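Local structure of alpha-galactosidase (Thermus thermophilus, 6LCJ) at residues 65-77 / 366-378. The protein probably hydrolyses terminal alpha-galactosyl residues from galactosides, as expected of a hexameric glycoside hydrolase of family GH36. Sequence-based numbering, arbitrary orientation.
Sequences PTPLLPEARRPQA and EERSFWLADPTGP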
loop_
_atom_site.group_PDB
_atom_site.type_symbol
_atom_site.label_atom_id
_atom_site.label_comp_id
_atom_site.label_asym_id
_atom_site.label_seq_id
_atom_site.Cartn_x
_atom_site.Cartn_y
_atom_site.Cartn_z
ATOM N N PRO E 65 14.369 11.453 -14.894
ATOM C CA PRO E 65 15.468 11.739 -13.960
ATOM C C PRO E 65 15.469 10.799 -12.761
ATOM O O PRO E 65 14.422 10.480 -12.192
ATOM C CB PRO E 65 15.200 13.187 -13.532
ATOM C CG PRO E 65 13.758 13.447 -13.883
ATOM C CD PRO E 65 13.481 12.617 -15.087
ATOM N N THR E 66 16.672 10.386 -12.358
ATOM C CA THR E 66 16.862 9.481 -11.224
ATOM C C THR E 66 16.780 10.250 -9.908
ATOM O O THR E 66 17.486 11.244 -9.739
ATOM C CB THR E 66 18.224 8.790 -11.321
ATOM O OG1 THR E 66 18.438 8.294 -12.653
ATOM C CG2 THR E 66 18.326 7.654 -10.327
ATOM N N PRO E 67 15.964 9.810 -8.949
ATOM C CA PRO E 67 15.935 10.485 -7.645
ATOM C C PRO E 67 17.303 10.480 -6.984
ATOM O O PRO E 67 18.042 9.499 -7.049
ATOM C CB PRO E 67 14.923 9.664 -6.838
ATOM C CG PRO E 67 14.090 8.943 -7.876
ATOM C CD PRO E 67 15.033 8.669 -9.004
ATOM N N LEU E 68 17.628 11.592 -6.337
ATOM C CA LEU E 68 18.902 11.773 -5.664
ATOM C C LEU E 68 18.744 11.339 -4.217
ATOM O O LEU E 68 17.782 11.732 -3.550
ATOM C CB LEU E 68 19.341 13.239 -5.748
ATOM C CG LEU E 68 20.717 13.638 -5.216
ATOM C CD1 LEU E 68 21.261 14.800 -6.028
ATOM C CD2 LEU E 68 20.681 13.997 -3.742
ATOM N N LEU E 69 19.687 10.544 -3.729
ATOM C CA LEU E 69 19.653 10.010 -2.378
ATOM C C LEU E 69 20.905 10.428 -1.634
ATOM O O LEU E 69 21.927 10.747 -2.254
ATOM C CB LEU E 69 19.549 8.476 -2.384
ATOM C CG LEU E 69 18.319 7.887 -3.081
ATOM C CD1 LEU E 69 18.302 6.377 -2.950
ATOM C CD2 LEU E 69 17.054 8.500 -2.525
ATOM N N PRO E 70 20.853 10.485 -0.294
ATOM C CA PRO E 70 19.649 10.344 0.526
ATOM C C PRO E 70 18.794 11.616 0.467
ATOM O O PRO E 70 19.304 12.669 0.068
ATOM C CB PRO E 70 20.220 10.139 1.917
ATOM C CG PRO E 70 21.441 10.983 1.891
ATOM C CD PRO E 70 22.033 10.778 0.537
ATOM N N GLU E 71 17.524 11.524 0.864
ATOM C CA GLU E 71 16.666 12.704 0.893
ATOM C C GLU E 71 17.306 13.848 1.678
ATOM O O GLU E 71 17.197 15.016 1.289
ATOM C CB GLU E 71 15.313 12.335 1.502
ATOM C CG GLU E 71 14.107 12.938 0.803
ATOM C CD GLU E 71 12.899 12.008 0.817
ATOM O OE1 GLU E 71 11.959 12.246 1.610
ATOM O OE2 GLU E 71 12.890 11.038 0.028
ATOM N N ALA E 72 17.995 13.526 2.780
ATOM C CA ALA E 72 18.528 14.545 3.682
ATOM C C ALA E 72 19.521 15.484 3.013
ATOM O O ALA E 72 19.749 16.586 3.535
ATOM C CB ALA E 72 19.217 13.888 4.879
ATOM N N ARG E 73 20.139 15.066 1.894
ATOM C CA ARG E 73 21.158 15.849 1.204
ATOM C C ARG E 73 20.633 16.643 0.013
ATOM O O ARG E 73 21.405 17.393 -0.594
ATOM C CB ARG E 73 22.274 14.941 0.727
ATOM C CG ARG E 73 23.327 14.641 1.753
ATOM C CD ARG E 73 24.565 14.229 1.007
ATOM N NE ARG E 73 25.612 13.678 1.855
ATOM C CZ ARG E 73 26.213 12.516 1.629
ATOM N NH1 ARG E 73 25.860 11.759 0.596
ATOM N NH2 ARG E 73 27.170 12.111 2.440
ATOM N N ARG E 74 19.359 16.499 -0.349
ATOM C CA ARG E 74 18.814 17.292 -1.450
ATOM C C ARG E 74 18.916 18.804 -1.259
ATOM O O ARG E 74 19.231 19.493 -2.243
ATOM C CB ARG E 74 17.365 16.893 -1.703
ATOM C CG ARG E 74 17.272 15.507 -2.233
ATOM C CD ARG E 74 15.867 15.063 -2.393
ATOM N NE ARG E 74 15.869 13.743 -3.002
ATOM C CZ ARG E 74 14.780 13.030 -3.248
ATOM N NH1 ARG E 74 13.585 13.514 -2.941
ATOM N NH2 ARG E 74 14.895 11.828 -3.792
ATOM N N PRO E 75 18.666 19.387 -0.082
ATOM C CA PRO E 75 18.758 20.860 0.016
ATOM C C PRO E 75 20.149 21.415 -0.285
ATOM O O PRO E 75 20.262 22.585 -0.674
ATOM C CB PRO E 75 18.332 21.151 1.463
ATOM C CG PRO E 75 17.497 19.957 1.862
ATOM C CD PRO E 75 18.141 18.784 1.160
ATOM N N GLN E 76 21.209 20.622 -0.137
ATOM C CA GLN E 76 22.556 21.092 -0.441
ATOM C C GLN E 76 23.060 20.610 -1.799
ATOM O O GLN E 76 24.217 20.868 -2.137
ATOM C CB GLN E 76 23.537 20.668 0.660
ATOM C CG GLN E 76 24.113 19.278 0.501
ATOM C CD GLN E 76 24.293 18.591 1.843
ATOM O OE1 GLN E 76 23.490 18.794 2.746
ATOM N NE2 GLN E 76 25.341 17.772 1.980
ATOM N N ALA E 77 22.218 19.927 -2.580
ATOM C CA ALA E 77 22.561 19.431 -3.904
ATOM C C ALA E 77 22.037 20.326 -5.024
ATOM O O ALA E 77 22.739 20.553 -6.017
ATOM C CB ALA E 77 22.024 18.005 -4.092
ATOM N N GLU E 366 31.963 6.187 -6.503
ATOM C CA GLU E 366 30.818 5.685 -7.251
ATOM C C GLU E 366 29.710 5.141 -6.366
ATOM O O GLU E 366 28.588 4.978 -6.846
ATOM C CB GLU E 366 31.260 4.633 -8.275
ATOM C CG GLU E 366 31.694 5.287 -9.626
ATOM C CD GLU E 366 30.546 5.475 -10.641
ATOM O OE1 GLU E 366 30.357 4.594 -11.518
ATOM O OE2 GLU E 366 29.838 6.516 -10.555
ATOM N N GLU E 367 29.965 4.907 -5.082
ATOM C CA GLU E 367 28.840 4.693 -4.179
ATOM C C GLU E 367 27.935 5.917 -4.128
ATOM O O GLU E 367 26.707 5.790 -4.139
ATOM C CB GLU E 367 29.329 4.329 -2.779
ATOM C CG GLU E 367 29.406 2.825 -2.574
ATOM C CD GLU E 367 30.490 2.238 -3.429
ATOM O OE1 GLU E 367 31.602 2.786 -3.364
ATOM O OE2 GLU E 367 30.236 1.277 -4.184
ATOM N N ARG E 368 28.518 7.113 -4.091
ATOM C CA ARG E 368 27.694 8.317 -4.045
ATOM C C ARG E 368 27.214 8.737 -5.434
ATOM O O ARG E 368 26.060 9.156 -5.596
ATOM C CB ARG E 368 28.464 9.450 -3.370
ATOM C CG ARG E 368 27.698 10.750 -3.325
ATOM C CD ARG E 368 28.303 11.714 -2.317
ATOM N NE ARG E 368 27.508 12.928 -2.247
ATOM C CZ ARG E 368 27.786 13.981 -1.486
ATOM N NH1 ARG E 368 28.852 13.987 -0.694
ATOM N NH2 ARG E 368 26.983 15.029 -1.525
ATOM N N SER E 369 28.060 8.610 -6.454
ATOM C CA SER E 369 27.654 9.100 -7.760
ATOM C C SER E 369 26.671 8.163 -8.452
ATOM O O SER E 369 25.783 8.625 -9.178
ATOM C CB SER E 369 28.884 9.335 -8.627
ATOM O OG SER E 369 29.640 10.403 -8.087
ATOM N N PHE E 370 26.788 6.858 -8.240
ATOM C CA PHE E 370 25.916 5.909 -8.918
ATOM C C PHE E 370 24.833 5.344 -8.001
ATOM O O PHE E 370 23.644 5.475 -8.298
ATOM C CB PHE E 370 26.760 4.785 -9.535
ATOM C CG PHE E 370 25.947 3.759 -10.254
ATOM C CD1 PHE E 370 25.566 3.963 -11.574
ATOM C CD2 PHE E 370 25.540 2.596 -9.606
ATOM C CE1 PHE E 370 24.799 3.021 -12.248
ATOM C CE2 PHE E 370 24.769 1.645 -10.268
ATOM C CZ PHE E 370 24.400 1.857 -11.595
ATOM N N TRP E 371 25.201 4.722 -6.881
ATOM C CA TRP E 371 24.197 4.059 -6.056
ATOM C C TRP E 371 23.247 5.056 -5.409
ATOM O O TRP E 371 22.042 4.798 -5.308
ATOM C CB TRP E 371 24.886 3.185 -5.012
ATOM C CG TRP E 371 25.608 2.056 -5.672
ATOM C CD1 TRP E 371 26.949 1.915 -5.806
ATOM C CD2 TRP E 371 25.013 0.927 -6.331
ATOM N NE1 TRP E 371 27.242 0.758 -6.489
ATOM C CE2 TRP E 371 26.070 0.130 -6.825
ATOM C CE3 TRP E 371 23.689 0.503 -6.541
ATOM C CZ2 TRP E 371 25.849 -1.074 -7.518
ATOM C CZ3 TRP E 371 23.471 -0.697 -7.233
ATOM C CH2 TRP E 371 24.550 -1.465 -7.714
ATOM N N LEU E 372 23.753 6.205 -4.988
ATOM C CA LEU E 372 22.895 7.252 -4.459
ATOM C C LEU E 372 22.488 8.269 -5.520
ATOM O O LEU E 372 21.708 9.180 -5.223
ATOM C CB LEU E 372 23.595 7.946 -3.283
ATOM C CG LEU E 372 23.984 6.989 -2.152
ATOM C CD1 LEU E 372 24.984 7.636 -1.207
ATOM C CD2 LEU E 372 22.760 6.524 -1.400
ATOM N N ALA E 373 23.008 8.141 -6.740
ATOM C CA ALA E 373 22.641 9.006 -7.862
ATOM C C ALA E 373 22.813 10.488 -7.502
ATOM O O ALA E 373 21.928 11.320 -7.728
ATOM C CB ALA E 373 21.217 8.696 -8.324
ATOM N N ASP E 374 23.973 10.815 -6.921
ATOM C CA ASP E 374 24.296 12.170 -6.465
ATOM C C ASP E 374 25.548 12.657 -7.184
ATOM O O ASP E 374 26.676 12.468 -6.699
ATOM C CB ASP E 374 24.496 12.209 -4.950
ATOM C CG ASP E 374 24.887 13.595 -4.437
ATOM O OD1 ASP E 374 24.835 14.590 -5.207
ATOM O OD2 ASP E 374 25.246 13.694 -3.245
ATOM N N PRO E 375 25.404 13.313 -8.334
ATOM C CA PRO E 375 26.573 13.835 -9.043
ATOM C C PRO E 375 27.096 15.161 -8.506
ATOM O O PRO E 375 27.879 15.817 -9.192
ATOM C CB PRO E 375 26.031 13.996 -10.467
ATOM C CG PRO E 375 24.620 14.416 -10.224
ATOM C CD PRO E 375 24.157 13.602 -9.058
ATOM N N THR E 376 26.701 15.576 -7.309
ATOM C CA THR E 376 27.137 16.841 -6.737
ATOM C C THR E 376 28.163 16.663 -5.627
ATOM O O THR E 376 28.609 17.662 -5.047
ATOM C CB THR E 376 25.937 17.651 -6.191
ATOM O OG1 THR E 376 25.530 17.127 -4.920
ATOM C CG2 THR E 376 24.754 17.644 -7.158
ATOM N N GLY E 377 28.558 15.430 -5.320
ATOM C CA GLY E 377 29.512 15.195 -4.266
ATOM C C GLY E 377 30.931 15.405 -4.748
ATOM O O GLY E 377 31.202 15.438 -5.953
ATOM N N PRO E 378 31.866 15.535 -3.805
ATOM C CA PRO E 378 33.277 15.736 -4.169
ATOM C C PRO E 378 33.803 14.653 -5.098
ATOM O O PRO E 378 33.518 13.461 -4.930
ATOM C CB PRO E 378 34.001 15.707 -2.820
ATOM C CG PRO E 378 32.948 16.083 -1.821
ATOM C CD PRO E 378 31.657 15.537 -2.348
HETATM O O HOH W 1 19.985 12.003 -9.496
HETATM O O HOH W 2 24.362 11.887 -1.466
HETATM O O HOH W 3 26.129 18.507 -2.418
#
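Arg-73 lays its guanidinium on that of Arg-368, and this stack joins the loop between strand 56-59 and helix 80-84 to the turn that ends helix 366-371 of the TIM-barrel part of the chain. From CB outward, Arg-368 sets CG anti to the backbone N (chi1 178°) and stays extended through to NE, which brings the guanidinium edge-on to the Asp-374 carboxylate. CD passes 3.8 Å from Arg-73 NH1. NE and NH2 then grip one oxygen side-on, NE reaching Asp-374 OD2 at 2.6 Å from above the carboxylate plane, NH2 on its syn side. CZ lies over a face of Arg-73, the planes 13° apart and the centres 3.8 Å from each other; Gly-377 CA covers the opposite face of Arg-368. At the tip, NH1 sits over Arg-73 CZ, while NH2 also meets Arg-73 CD.

Two like charges can probably lie this close because carboxylates flank them: Asp-374 on one, and Glu-367 of the second subunit, which salt-bridges Arg-73 across the interface. A leucine in place of Arg-368 would probably leave Asp-374 OD2 without its paired N-H donors and the Arg-73 guanidinium without the flat partner that helps set its tilt. The other carboxylate oxygen, OD1, accepts from Thr-376 N, an Asx turn, and, through its syn lone pair, also from Thr-376 OG1.

Farther along, Leu-69 N donates to Leu-372 O at 2.9 Å, and Leu-69 CB packs on Leu-372 CD2. Leu-68 crosses Asp-374, its CD1 3.7 Å from Asp-374 OD1, while Thr-66 CG2 touches Ala-373 CB. Among the bridging waters, one accepts from Arg-73 NH1 and donates to Leu-69 O and to Asp-374 OD2, the last at 2.7 Å.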